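PDB 6Q2F: glycoside hydrolase family protein from Novosphingobium sp. PP1Y, which is an alpha-L-rhamnosidase, a glycoside hydrolase that probably removes terminal alpha-linked L-rhamnose from glycosidic substrates. Local coordinates for residues A[662-667]-A[716-721]; A[55-60]-A[76-81]; A[209-214]-A[423-428]; A[439-444]-A[534-539]. One frame throughout, in Å; residues are numbered along the deposited sequence.

Contact 1: A[662-667]-A[716-721]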
loop_
_atom_site.group_PDB
_atom_site.type_symbol
_atom_site.label_atom_id
_atom_site.label_comp_id
_atom_site.label_asym_id
_atom_site.label_seq_id
_atom_site.Cartn_x
_atom_site.Cartn_y
_atom_site.Cartn_z
ATOM N N ARG A 662 -8.399 -11.128 13.855
ATOM C CA ARG A 662 -7.264 -11.647 13.097
ATOM C C ARG A 662 -6.704 -10.619 12.115
ATOM O O ARG A 662 -5.510 -10.670 11.792
ATOM C CB ARG A 662 -7.675 -12.914 12.344
ATOM C CG ARG A 662 -8.921 -12.736 11.495
ATOM C CD ARG A 662 -9.481 -14.067 10.964
ATOM N NE ARG A 662 -8.923 -14.290 9.648
ATOM C CZ ARG A 662 -9.599 -14.260 8.508
ATOM N NH1 ARG A 662 -10.910 -14.070 8.493
ATOM N NH2 ARG A 662 -8.938 -14.446 7.373
ATOM N N PHE A 663 -7.535 -9.685 11.615
ATOM C CA PHE A 663 -7.011 -8.677 10.683
ATOM C C PHE A 663 -6.126 -7.669 11.422
ATOM O O PHE A 663 -4.979 -7.438 11.032
ATOM C CB PHE A 663 -8.152 -7.965 9.937
ATOM C CG PHE A 663 -9.068 -8.894 9.201
ATOM C CD1 PHE A 663 -8.541 -9.925 8.439
ATOM C CD2 PHE A 663 -10.447 -8.747 9.273
ATOM C CE1 PHE A 663 -9.374 -10.814 7.772
ATOM C CE2 PHE A 663 -11.295 -9.630 8.602
ATOM C CZ PHE A 663 -10.760 -10.668 7.853
ATOM N N ILE A 664 -6.627 -7.112 12.535
ATOM C CA ILE A 664 -5.889 -6.100 13.293
ATOM C C ILE A 664 -4.656 -6.705 13.941
ATOM O O ILE A 664 -3.645 -6.023 14.119
ATOM C CB ILE A 664 -6.805 -5.434 14.341
ATOM C CG1 ILE A 664 -6.369 -3.987 14.579
ATOM C CG2 ILE A 664 -6.899 -6.237 15.648
ATOM C CD1 ILE A 664 -6.776 -3.055 13.429
ATOM N N ASP A 665 -4.733 -7.981 14.341
ATOM C CA ASP A 665 -3.559 -8.666 14.873
ATOM C C ASP A 665 -2.494 -8.818 13.793
ATOM O O ASP A 665 -1.298 -8.685 14.067
ATOM C CB ASP A 665 -3.963 -10.027 15.466
ATOM C CG ASP A 665 -4.840 -9.891 16.724
ATOM O OD1 ASP A 665 -4.981 -8.773 17.268
ATOM O OD2 ASP A 665 -5.394 -10.910 17.189
ATOM N N LEU A 666 -2.906 -9.053 12.550
ATOM C CA LEU A 666 -1.936 -9.127 11.467
ATOM C C LEU A 666 -1.282 -7.766 11.225
ATOM O O LEU A 666 -0.070 -7.684 11.013
ATOM C CB LEU A 666 -2.617 -9.660 10.202
ATOM C CG LEU A 666 -1.709 -9.630 8.965
ATOM C CD1 LEU A 666 -0.484 -10.579 9.158
ATOM C CD2 LEU A 666 -2.487 -10.001 7.698
ATOM N N GLU A 667 -2.063 -6.682 11.281
ATOM C CA GLU A 667 -1.474 -5.351 11.179
ATOM C C GLU A 667 -0.502 -5.098 12.323
ATOM O O GLU A 667 0.598 -4.558 12.123
ATOM C CB GLU A 667 -2.569 -4.295 11.197
ATOM C CG GLU A 667 -3.489 -4.345 10.000
ATOM C CD GLU A 667 -4.573 -3.306 10.106
ATOM O OE1 GLU A 667 -4.303 -2.219 10.654
ATOM O OE2 GLU A 667 -5.691 -3.591 9.650
ATOM N N ASP A 716 -10.894 -0.529 22.827
ATOM C CA ASP A 716 -9.910 -0.603 23.906
ATOM C C ASP A 716 -8.854 -1.660 23.605
ATOM O O ASP A 716 -7.676 -1.495 23.932
ATOM C CB ASP A 716 -10.597 -0.937 25.231
ATOM C CG ASP A 716 -11.249 0.267 25.895
ATOM O OD1 ASP A 716 -10.869 1.415 25.616
ATOM O OD2 ASP A 716 -12.122 0.040 26.752
ATOM N N TYR A 717 -9.269 -2.773 23.011
ATOM C CA TYR A 717 -8.318 -3.805 22.621
ATOM C C TYR A 717 -7.317 -3.257 21.621
ATOM O O TYR A 717 -6.104 -3.501 21.737
ATOM C CB TYR A 717 -9.086 -4.993 22.043
ATOM C CG TYR A 717 -8.229 -6.037 21.376
ATOM C CD1 TYR A 717 -7.872 -5.928 20.026
ATOM C CD2 TYR A 717 -7.776 -7.135 22.092
ATOM C CE1 TYR A 717 -7.100 -6.906 19.419
ATOM C CE2 TYR A 717 -7.013 -8.107 21.496
ATOM C CZ TYR A 717 -6.673 -7.986 20.170
ATOM O OH TYR A 717 -5.927 -8.976 19.602
ATOM N N ILE A 718 -7.806 -2.490 20.646
ATOM C CA ILE A 718 -6.918 -1.874 19.666
ATOM C C ILE A 718 -6.047 -0.813 20.320
ATOM O O ILE A 718 -4.841 -0.727 20.047
ATOM C CB ILE A 718 -7.745 -1.291 18.515
ATOM C CG1 ILE A 718 -8.497 -2.419 17.784
ATOM C CG2 ILE A 718 -6.840 -0.466 17.570
ATOM C CD1 ILE A 718 -9.610 -1.912 16.819
ATOM N N ALA A 719 -6.633 0.002 21.203
ATOM C CA ALA A 719 -5.862 1.052 21.864
ATOM C C ALA A 719 -4.804 0.471 22.797
ATOM O O ALA A 719 -3.702 1.016 22.903
ATOM C CB ALA A 719 -6.795 1.976 22.646
ATOM N N ARG A 720 -5.124 -0.617 23.506
ATOM C CA ARG A 720 -4.139 -1.200 24.412
ATOM C C ARG A 720 -3.006 -1.844 23.639
ATOM O O ARG A 720 -1.839 -1.754 24.032
ATOM C CB ARG A 720 -4.782 -2.235 25.338
ATOM C CG ARG A 720 -5.725 -1.626 26.319
ATOM C CD ARG A 720 -6.154 -2.619 27.381
ATOM N NE ARG A 720 -7.005 -1.971 28.363
ATOM C CZ ARG A 720 -8.290 -2.249 28.505
ATOM N NH1 ARG A 720 -8.849 -3.172 27.736
ATOM N NH2 ARG A 720 -9.014 -1.614 29.410
ATOM N N SER A 721 -3.336 -2.533 22.554
ATOM C CA SER A 721 -2.307 -3.148 21.736
ATOM C C SER A 721 -1.412 -2.084 21.123
ATOM O O SER A 721 -0.186 -2.223 21.109
ATOM C CB SER A 721 -2.968 -4.001 20.656
ATOM O OG SER A 721 -3.681 -5.069 21.245
#

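Contact 2: A[55-60]-A[76-81]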
loop_
_atom_site.group_PDB
_atom_site.type_symbol
_atom_site.label_atom_id
_atom_site.label_comp_id
_atom_site.label_asym_id
_atom_site.label_seq_id
_atom_site.Cartn_x
_atom_site.Cartn_y
_atom_site.Cartn_z
ATOM N N PRO A 55 -7.201 4.345 18.304
ATOM C CA PRO A 55 -7.213 4.297 16.847
ATOM C C PRO A 55 -8.032 5.436 16.270
ATOM O O PRO A 55 -8.889 6.036 16.929
ATOM C CB PRO A 55 -7.864 2.947 16.536
ATOM C CG PRO A 55 -8.848 2.784 17.644
ATOM C CD PRO A 55 -8.108 3.331 18.875
ATOM N N ARG A 56 -7.735 5.738 15.014
ATOM C CA ARG A 56 -8.470 6.726 14.248
ATOM C C ARG A 56 -9.463 6.012 13.340
ATOM O O ARG A 56 -9.419 4.790 13.175
ATOM C CB ARG A 56 -7.501 7.574 13.423
ATOM C CG ARG A 56 -6.792 8.707 14.162
ATOM C CD ARG A 56 -5.899 8.282 15.329
ATOM N NE ARG A 56 -5.188 9.468 15.821
ATOM C CZ ARG A 56 -4.787 9.672 17.068
ATOM N NH1 ARG A 56 -5.009 8.741 18.006
ATOM N NH2 ARG A 56 -4.155 10.812 17.361
ATOM N N VAL A 57 -10.370 6.785 12.741
ATOM C CA VAL A 57 -11.236 6.261 11.689
ATOM C C VAL A 57 -11.217 7.208 10.494
ATOM O O VAL A 57 -11.026 8.418 10.625
ATOM C CB VAL A 57 -12.694 6.048 12.166
ATOM C CG1 VAL A 57 -12.719 5.128 13.392
ATOM C CG2 VAL A 57 -13.356 7.379 12.443
ATOM N N TRP A 58 -11.406 6.644 9.316
ATOM C CA TRP A 58 -11.771 7.444 8.172
ATOM C C TRP A 58 -13.257 7.779 8.272
ATOM O O TRP A 58 -14.067 6.991 8.777
ATOM C CB TRP A 58 -11.453 6.704 6.868
ATOM C CG TRP A 58 -9.999 6.841 6.493
ATOM C CD1 TRP A 58 -9.014 7.402 7.253
ATOM C CD2 TRP A 58 -9.383 6.458 5.257
ATOM N NE1 TRP A 58 -7.821 7.375 6.574
ATOM C CE2 TRP A 58 -8.022 6.810 5.346
ATOM C CE3 TRP A 58 -9.854 5.875 4.077
ATOM C CZ2 TRP A 58 -7.118 6.567 4.315
ATOM C CZ3 TRP A 58 -8.956 5.637 3.047
ATOM C CH2 TRP A 58 -7.607 5.992 3.169
ATOM N N TRP A 59 -13.613 8.974 7.804
ATOM C CA TRP A 59 -14.938 9.554 8.074
ATOM C C TRP A 59 -15.437 10.232 6.797
ATOM O O TRP A 59 -15.333 11.447 6.625
ATOM C CB TRP A 59 -14.839 10.520 9.249
ATOM C CG TRP A 59 -16.111 11.118 9.742
ATOM C CD1 TRP A 59 -17.258 10.458 10.140
ATOM C CD2 TRP A 59 -16.330 12.500 10.016
ATOM N NE1 TRP A 59 -18.183 11.371 10.602
ATOM C CE2 TRP A 59 -17.636 12.629 10.533
ATOM C CE3 TRP A 59 -15.554 13.648 9.850
ATOM C CZ2 TRP A 59 -18.175 13.857 10.888
ATOM C CZ3 TRP A 59 -16.098 14.872 10.184
ATOM C CH2 TRP A 59 -17.394 14.967 10.708
ATOM N N HIS A 60 -15.979 9.426 5.892
ATOM C CA HIS A 60 -16.374 9.912 4.579
ATOM C C HIS A 60 -17.705 10.646 4.647
ATOM O O HIS A 60 -18.669 10.146 5.223
ATOM C CB HIS A 60 -16.483 8.754 3.589
ATOM C CG HIS A 60 -15.168 8.136 3.228
ATOM N ND1 HIS A 60 -14.569 7.159 3.995
ATOM C CD2 HIS A 60 -14.352 8.338 2.165
ATOM C CE1 HIS A 60 -13.431 6.798 3.427
ATOM N NE2 HIS A 60 -13.277 7.498 2.317
ATOM N N GLU A 76 -19.623 12.445 19.099
ATOM C CA GLU A 76 -19.930 12.009 20.455
ATOM C C GLU A 76 -19.915 10.487 20.558
ATOM O O GLU A 76 -19.507 9.941 21.589
ATOM C CB GLU A 76 -21.286 12.563 20.912
ATOM C CG GLU A 76 -21.292 14.081 21.173
ATOM C CD GLU A 76 -22.691 14.617 21.387
ATOM O OE1 GLU A 76 -22.820 15.678 22.030
ATOM O OE2 GLU A 76 -23.648 13.976 20.922
ATOM N N TRP A 77 -20.367 9.781 19.510
ATOM C CA TRP A 77 -20.256 8.323 19.507
ATOM C C TRP A 77 -18.794 7.882 19.590
ATOM O O TRP A 77 -18.447 6.981 20.358
ATOM C CB TRP A 77 -20.918 7.727 18.265
ATOM C CG TRP A 77 -20.611 6.257 18.135
ATOM C CD1 TRP A 77 -21.108 5.247 18.906
ATOM C CD2 TRP A 77 -19.702 5.637 17.210
ATOM N NE1 TRP A 77 -20.572 4.035 18.514
ATOM C CE2 TRP A 77 -19.710 4.251 17.473
ATOM C CE3 TRP A 77 -18.890 6.118 16.194
ATOM C CZ2 TRP A 77 -18.938 3.344 16.742
ATOM C CZ3 TRP A 77 -18.118 5.215 15.468
ATOM C CH2 TRP A 77 -18.148 3.848 15.742
HETATM N N MSE A 78 -17.923 8.536 18.831
HETATM C CA MSE A 78 -16.502 8.202 18.776
HETATM C C MSE A 78 -15.854 8.365 20.131
HETATM O O MSE A 78 -15.001 7.566 20.516
HETATM C CB MSE A 78 -15.778 9.074 17.755
HETATM C CG MSE A 78 -16.103 8.759 16.309
HETATM SE SE MSE A 78 -15.251 10.064 15.065
HETATM C CE MSE A 78 -16.169 9.566 13.422
ATOM N N LYS A 79 -16.241 9.418 20.855
ATOM C CA LYS A 79 -15.761 9.561 22.227
ATOM C C LYS A 79 -16.244 8.414 23.103
ATOM O O LYS A 79 -15.440 7.809 23.819
ATOM C CB LYS A 79 -16.180 10.903 22.823
ATOM C CG LYS A 79 -15.437 12.066 22.219
ATOM C CD LYS A 79 -13.927 11.848 22.322
ATOM C CE LYS A 79 -13.446 11.921 23.753
ATOM N NZ LYS A 79 -11.964 12.023 23.754
ATOM N N ARG A 80 -17.549 8.093 23.054
ATOM C CA ARG A 80 -18.076 7.011 23.898
ATOM C C ARG A 80 -17.291 5.726 23.691
ATOM O O ARG A 80 -17.005 4.990 24.641
ATOM C CB ARG A 80 -19.558 6.738 23.604
ATOM C CG ARG A 80 -20.548 7.711 24.204
ATOM C CD ARG A 80 -21.977 7.101 24.274
ATOM N NE ARG A 80 -22.582 6.819 22.972
ATOM C CZ ARG A 80 -22.948 7.759 22.103
ATOM N NH1 ARG A 80 -22.742 9.045 22.388
ATOM N NH2 ARG A 80 -23.522 7.416 20.950
ATOM N N VAL A 81 -16.922 5.455 22.439
ATOM C CA VAL A 81 -16.351 4.183 22.029
ATOM C C VAL A 81 -14.820 4.189 22.082
ATOM O O VAL A 81 -14.190 3.162 21.811
ATOM C CB VAL A 81 -16.798 3.807 20.603
ATOM C CG1 VAL A 81 -18.303 3.592 20.555
ATOM C CG2 VAL A 81 -16.374 4.881 19.612
#

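Contact 3: A[209-214]-A[423-428]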
loop_
_atom_site.group_PDB
_atom_site.type_symbol
_atom_site.label_atom_id
_atom_site.label_comp_id
_atom_site.label_asym_id
_atom_site.label_seq_id
_atom_site.Cartn_x
_atom_site.Cartn_y
_atom_site.Cartn_z
ATOM N N VAL A 209 10.856 21.615 -24.721
ATOM C CA VAL A 209 11.914 20.929 -23.991
ATOM C C VAL A 209 13.277 21.204 -24.611
ATOM O O VAL A 209 14.241 21.522 -23.909
ATOM C CB VAL A 209 11.651 19.411 -23.918
ATOM C CG1 VAL A 209 12.884 18.696 -23.436
ATOM C CG2 VAL A 209 10.425 19.114 -23.025
ATOM N N GLY A 210 13.374 21.088 -25.924
ATOM C CA GLY A 210 14.610 21.392 -26.610
ATOM C C GLY A 210 14.616 20.788 -27.997
ATOM O O GLY A 210 13.686 20.094 -28.408
ATOM N N VAL A 211 15.701 21.076 -28.713
ATOM C CA VAL A 211 15.922 20.567 -30.056
ATOM C C VAL A 211 17.289 19.916 -30.082
ATOM O O VAL A 211 18.288 20.537 -29.703
ATOM C CB VAL A 211 15.826 21.681 -31.107
ATOM C CG1 VAL A 211 15.867 21.105 -32.509
ATOM C CG2 VAL A 211 14.546 22.452 -30.899
ATOM N N LEU A 212 17.336 18.667 -30.512
ATOM C CA LEU A 212 18.577 17.927 -30.622
ATOM C C LEU A 212 18.734 17.460 -32.057
ATOM O O LEU A 212 17.756 17.134 -32.733
ATOM C CB LEU A 212 18.609 16.724 -29.680
ATOM C CG LEU A 212 18.372 17.031 -28.207
ATOM C CD1 LEU A 212 18.202 15.731 -27.454
ATOM C CD2 LEU A 212 19.526 17.880 -27.633
ATOM N N ALA A 213 19.974 17.459 -32.521
ATOM C CA ALA A 213 20.307 16.907 -33.819
ATOM C C ALA A 213 21.466 15.946 -33.639
ATOM O O ALA A 213 22.330 16.142 -32.781
ATOM C CB ALA A 213 20.668 17.992 -34.836
ATOM N N PHE A 214 21.476 14.900 -34.455
ATOM C CA PHE A 214 22.521 13.897 -34.369
ATOM C C PHE A 214 22.585 13.161 -35.692
ATOM O O PHE A 214 21.558 13.009 -36.364
ATOM C CB PHE A 214 22.268 12.925 -33.211
ATOM C CG PHE A 214 20.868 12.371 -33.169
ATOM C CD1 PHE A 214 20.554 11.206 -33.848
ATOM C CD2 PHE A 214 19.872 13.012 -32.452
ATOM C CE1 PHE A 214 19.267 10.679 -33.814
ATOM C CE2 PHE A 214 18.582 12.492 -32.412
ATOM C CZ PHE A 214 18.283 11.321 -33.098
ATOM N N GLY A 423 8.660 28.763 -35.446
ATOM C CA GLY A 423 8.787 27.369 -35.808
ATOM C C GLY A 423 9.981 27.067 -36.687
ATOM O O GLY A 423 10.306 25.891 -36.889
ATOM N N THR A 424 10.641 28.093 -37.210
ATOM C CA THR A 424 11.792 27.918 -38.074
ATOM C C THR A 424 13.037 27.588 -37.263
ATOM O O THR A 424 13.158 27.942 -36.086
ATOM C CB THR A 424 12.029 29.182 -38.892
ATOM O OG1 THR A 424 12.225 30.279 -37.995
ATOM C CG2 THR A 424 10.828 29.469 -39.806
ATOM N N LEU A 425 13.973 26.904 -37.913
ATOM C CA LEU A 425 15.234 26.507 -37.297
ATOM C C LEU A 425 16.374 27.083 -38.123
ATOM O O LEU A 425 16.489 26.783 -39.313
ATOM C CB LEU A 425 15.340 24.984 -37.216
ATOM C CG LEU A 425 16.587 24.391 -36.560
ATOM C CD1 LEU A 425 16.516 24.552 -35.054
ATOM C CD2 LEU A 425 16.710 22.933 -36.951
ATOM N N ASP A 426 17.174 27.960 -37.544
ATOM C CA ASP A 426 18.275 28.580 -38.257
ATOM C C ASP A 426 19.543 27.782 -37.976
ATOM O O ASP A 426 20.219 28.026 -37.007
ATOM C CB ASP A 426 18.326 30.049 -37.812
ATOM C CG ASP A 426 19.723 30.607 -37.647
ATOM O OD1 ASP A 426 20.592 30.372 -38.499
ATOM O OD2 ASP A 426 19.938 31.334 -36.665
ATOM N N TRP A 427 19.864 26.838 -38.853
ATOM C CA TRP A 427 20.997 25.945 -38.665
ATOM C C TRP A 427 21.650 25.594 -39.991
ATOM O O TRP A 427 20.971 25.300 -40.975
ATOM C CB TRP A 427 20.558 24.669 -37.938
ATOM C CG TRP A 427 21.656 23.731 -37.595
ATOM C CD1 TRP A 427 22.857 24.039 -37.023
ATOM C CD2 TRP A 427 21.634 22.307 -37.741
ATOM N NE1 TRP A 427 23.597 22.895 -36.832
ATOM C CE2 TRP A 427 22.863 21.819 -37.261
ATOM C CE3 TRP A 427 20.697 21.398 -38.242
ATOM C CZ2 TRP A 427 23.179 20.466 -37.268
ATOM C CZ3 TRP A 427 21.015 20.057 -38.252
ATOM C CH2 TRP A 427 22.246 19.604 -37.771
ATOM N N ALA A 428 22.977 25.624 -39.999
ATOM C CA ALA A 428 23.757 25.123 -41.126
ATOM C C ALA A 428 24.177 23.700 -40.785
ATOM O O ALA A 428 25.105 23.485 -40.001
ATOM C CB ALA A 428 24.958 26.019 -41.404
#

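Contact 4: A[439-444]-A[534-539]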
loop_
_atom_site.group_PDB
_atom_site.type_symbol
_atom_site.label_atom_id
_atom_site.label_comp_id
_atom_site.label_asym_id
_atom_site.label_seq_id
_atom_site.Cartn_x
_atom_site.Cartn_y
_atom_site.Cartn_z
ATOM N N ARG A 439 19.307 13.858 -38.211
ATOM C CA ARG A 439 18.024 13.653 -37.627
ATOM C C ARG A 439 17.866 14.752 -36.622
ATOM O O ARG A 439 18.703 14.956 -35.806
ATOM C CB ARG A 439 17.970 12.327 -36.948
ATOM C CG ARG A 439 16.587 11.833 -36.683
ATOM C CD ARG A 439 16.663 10.351 -36.773
ATOM N NE ARG A 439 15.647 9.706 -36.007
ATOM C CZ ARG A 439 15.695 8.430 -35.671
ATOM N NH1 ARG A 439 16.714 7.675 -36.040
ATOM N NH2 ARG A 439 14.703 7.905 -34.975
ATOM N N VAL A 440 16.759 15.452 -36.710
ATOM C CA VAL A 440 16.485 16.528 -35.813
ATOM C C VAL A 440 15.278 16.160 -34.989
ATOM O O VAL A 440 14.231 15.878 -35.498
ATOM C CB VAL A 440 16.233 17.822 -36.557
ATOM C CG1 VAL A 440 16.070 18.966 -35.596
ATOM C CG2 VAL A 440 17.363 18.082 -37.509
ATOM N N LEU A 441 15.475 16.196 -33.693
ATOM C CA LEU A 441 14.469 15.848 -32.744
ATOM C C LEU A 441 13.984 17.056 -31.996
ATOM O O LEU A 441 14.746 17.739 -31.368
ATOM C CB LEU A 441 15.097 14.866 -31.784
ATOM C CG LEU A 441 14.281 14.057 -30.828
ATOM C CD1 LEU A 441 13.011 13.642 -31.491
ATOM C CD2 LEU A 441 15.063 12.837 -30.454
ATOM N N ARG A 442 12.695 17.301 -32.078
ATOM C CA ARG A 442 12.127 18.395 -31.368
ATOM C C ARG A 442 11.362 17.787 -30.210
ATOM O O ARG A 442 10.371 17.130 -30.385
ATOM C CB ARG A 442 11.227 19.252 -32.230
ATOM C CG ARG A 442 10.644 20.410 -31.466
ATOM C CD ARG A 442 9.901 21.370 -32.355
ATOM N NE ARG A 442 9.226 22.399 -31.608
ATOM C CZ ARG A 442 8.398 23.271 -32.141
ATOM N NH1 ARG A 442 8.142 23.235 -33.424
ATOM N NH2 ARG A 442 7.818 24.172 -31.387
ATOM N N LEU A 443 11.862 18.041 -29.021
ATOM C CA LEU A 443 11.254 17.542 -27.805
ATOM C C LEU A 443 10.350 18.612 -27.217
ATOM O O LEU A 443 10.706 19.794 -27.192
ATOM C CB LEU A 443 12.328 17.144 -26.793
ATOM C CG LEU A 443 13.336 16.129 -27.310
ATOM C CD1 LEU A 443 14.384 15.867 -26.236
ATOM C CD2 LEU A 443 12.620 14.848 -27.694
ATOM N N GLY A 444 9.187 18.191 -26.744
ATOM C CA GLY A 444 8.317 19.076 -26.000
ATOM C C GLY A 444 7.656 18.295 -24.895
ATOM O O GLY A 444 8.010 17.134 -24.655
ATOM N N ALA A 534 17.103 8.442 -26.547
ATOM C CA ALA A 534 16.688 7.128 -26.065
ATOM C C ALA A 534 15.271 7.147 -25.518
ATOM O O ALA A 534 14.558 6.141 -25.602
ATOM C CB ALA A 534 17.659 6.635 -24.990
ATOM N N LEU A 535 14.856 8.263 -24.921
ATOM C CA LEU A 535 13.493 8.381 -24.408
ATOM C C LEU A 535 12.456 8.305 -25.517
ATOM O O LEU A 535 11.272 8.074 -25.231
ATOM C CB LEU A 535 13.320 9.704 -23.662
ATOM C CG LEU A 535 14.144 9.893 -22.400
ATOM C CD1 LEU A 535 14.217 11.360 -22.044
ATOM C CD2 LEU A 535 13.500 9.094 -21.267
ATOM N N THR A 536 12.867 8.506 -26.772
ATOM C CA THR A 536 11.964 8.447 -27.911
ATOM C C THR A 536 12.177 7.211 -28.772
ATOM O O THR A 536 11.562 7.107 -29.835
ATOM C CB THR A 536 12.121 9.695 -28.782
ATOM O OG1 THR A 536 13.346 9.600 -29.516
ATOM C CG2 THR A 536 12.156 10.943 -27.924
ATOM N N GLY A 537 13.036 6.276 -28.355
ATOM C CA GLY A 537 13.273 5.059 -29.095
ATOM C C GLY A 537 14.608 4.995 -29.807
ATOM O O GLY A 537 15.008 3.904 -30.229
ATOM N N THR A 538 15.309 6.117 -29.962
ATOM C CA THR A 538 16.555 6.127 -30.726
ATOM C C THR A 538 17.689 5.606 -29.856
ATOM O O THR A 538 18.043 6.223 -28.848
ATOM C CB THR A 538 16.877 7.527 -31.239
ATOM O OG1 THR A 538 15.915 7.904 -32.225
ATOM C CG2 THR A 538 18.278 7.541 -31.869
ATOM N N LEU A 539 18.268 4.477 -30.251
ATOM C CA LEU A 539 19.395 3.920 -29.518
ATOM C C LEU A 539 20.555 4.903 -29.513
ATOM O O LEU A 539 20.952 5.412 -30.561
ATOM C CB LEU A 539 19.829 2.592 -30.137
ATOM C CG LEU A 539 20.971 1.877 -29.420
ATOM C CD1 LEU A 539 20.607 1.575 -27.977
ATOM C CD2 LEU A 539 21.335 0.601 -30.160
#

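Contact 1: A[662-667]-A[716-721]
Tyr717 bridges from helix 712-726 to Ile664 and Asp665 on helix 657-670. The two helix segments run nearly parallel, 12° apart, but their axes stay 11.5 Å from each other, a separation that suits a long aromatic side chain. At CB the chain swings CG anti to the backbone N (chi1 170°), which sends the ring toward helix 657-670. Over the centre of one ring face stands Ser721 OG, one turn on, held there by its hydrogen bond to Tyr717 O. Further out, Ile664 CG2 meets CE1 at the ring edge, 3.8 Å away, while Ile664 CG1 packs on Ile718 CG1. At the tip, OH gives a short 2.5 Å hydrogen bond to Asp665 OD1, using the syn lone pair of that oxygen; carboxylate and ring planes stand 44° apart. Lys661 completes the polar end, hydrogen-bonded to the hydroxyl and salt-bridged to Asp665 OD2. A phenylalanine here would lack the hydroxyl and would probably leave Asp665 OD1 without its partner across the contact. The chemistry is that of a buried carboxylate met by a phenol on one oxygen and an ammonium group on the other, which would probably help to keep it ionised beside an apolar isoleucine pair.

Contact 2: A[55-60]-A[76-81]
Met78, a selenomethionine in this crystal, reaches from its helix to Val57 and Trp59 on the neighbouring strand. The contact lies inside a beta-alpha-beta unit (strand 56-62, helix 68-81, strand 85-91), the first such unit of the parallel beta/alpha barrel. Val57 and Trp59 are two apart on the strand, so both turn toward the helix, while Trp58 between them points away. Met78 continues straight beyond CG (chi2 174°, chi3 -169°), and this extension carries its terminal methyl from the helix to the strand. The long, unbranched side chain crosses the indole of Trp59 at about a right angle. CE sits over the face of the five-membered ring, 3.9 Å from its centroid and 26° off the normal, as a CH-pi contact; SE lies above the same ring at 5.4 Å, a more distant Met-aromatic contact. Valine, beta-branched and well suited to a strand, offers CG2 to the same methyl at 3.7 Å. Leu86 of the following strand touches all three side chains and completes the apolar layer. The indole is also held through its nitrogen, NE1 being hydrogen-bonded to Asp74 OD2, while its CD1 lies 3.6 Å from Met78 CE.

Contact 3: A[209-214]-A[423-428]
Val211 and Ala213 on strand 206-217 face Leu425 and Trp427 on a loop that follows the strand in broadly the same direction without pairing with it. The CA atoms stay well apart, 9.4 Å for Val211 with Leu425 and 10.3 Å for Ala213 with Trp427, and no hydrogen bond joins the segments, so they meet through side chains alone. Much of 423-428 is nonetheless extended, and its residues alternate as in a strand: Leu425 and Trp427 turn inward, while Asp426 between them forms a salt bridge with Arg165. Gly423, with a positive phi of 95°, and Gly210 both adopt backbone angles at which a CB would collide with the preceding carbonyl oxygen. Gly210 also belongs to a classic beta bulge, in which it and Val209 together face Leu443.

The side chains match in size. With chi1 at -175°, CG of Trp427 stands opposite its backbone N, extending the indole toward the strand, and the far end of its six-membered ring arrives at the small Ala213: CH2 is 3.7 Å and CZ3 4.0 Å from Ala213 CB. Where the strand offers the larger Val211, the loop answers with Leu425, and the contact between Val211 CG1 and Leu425 CD1 is looser, at 4.3 Å. Trp438 of the adjacent strand packs edge-to-face with Trp427 and also touches Ala213, while Leu160 and Leu415 add apolar surroundings to the indole. The arrangement is an antiparallel beta sheet with one apolar face covered by an extended loop that runs alongside, in the beta-rich region inserted between the third and fourth strands of the barrel.

Contact 4: A[439-444]-A[534-539]
Thr536 and Thr538 of the loop 534-539 meet Arg439, Leu441 and Leu443, every second residue of a strand and therefore on one face of it. The apolar part centres on Thr536, whose two branches serve different leucines: CG2 lies 3.9 Å from Leu443 CD2, and OG1 comes tip to tip with Leu441 CD2 at 3.8 Å. That hydroxyl finds its polar partner in Pro533 O, so a leucine methyl beside it costs no hydrogen bond. At the other end, Thr538 OG1 stands over a face of the Arg439 guanidinium, 3.0 Å from NH2 and 3.5 Å from CZ. An oxygen so placed is poorly aligned with the N-H bonds, which lie in the guanidinium plane, and no hydrogen bond forms.

The arginine is held instead by a salt bridge from NH2 to Glu157 on the next strand, and Phe214 packs against its side chain. A leucine in its place would probably leave Glu157 without its charge mate and Thr538 without the flat group beneath its hydroxyl. The loop is shaped by a bond from Gly537 N to Ala534 O, with Gly537 at a positive phi of 107°. Trp155 touches both Leu443 and Thr536, and Leu535 packs on Leu550 and Tyr553. The whole is a sheet-against-loop interface, joining the inserted antiparallel sheet to the approach of helix 543-575 in the barrel.

In the fold
Along the chain the order is contact 2, contact 3, contact 4, contact 1. Contacts 1 and 2 belong to the beta/alpha barrel, whose first and last parallel strands, 56-62 and 674-677, pair to close it. Their centres are 16 Å apart, and they touch where Ile718 CG2 packs 3.7 Å from Pro55 CB, tying helix 712-726 to the start of the first strand. Contacts 3 and 4, with centres 12 Å apart, share the antiparallel sheet through neighbouring strands 206-217 and 436-447 and cover its opposite faces. The two pairs lie 54 to 63 Å apart between centres, on opposite sides of the chain's centre: one pair belongs to the barrel, the other to the beta region inserted in it.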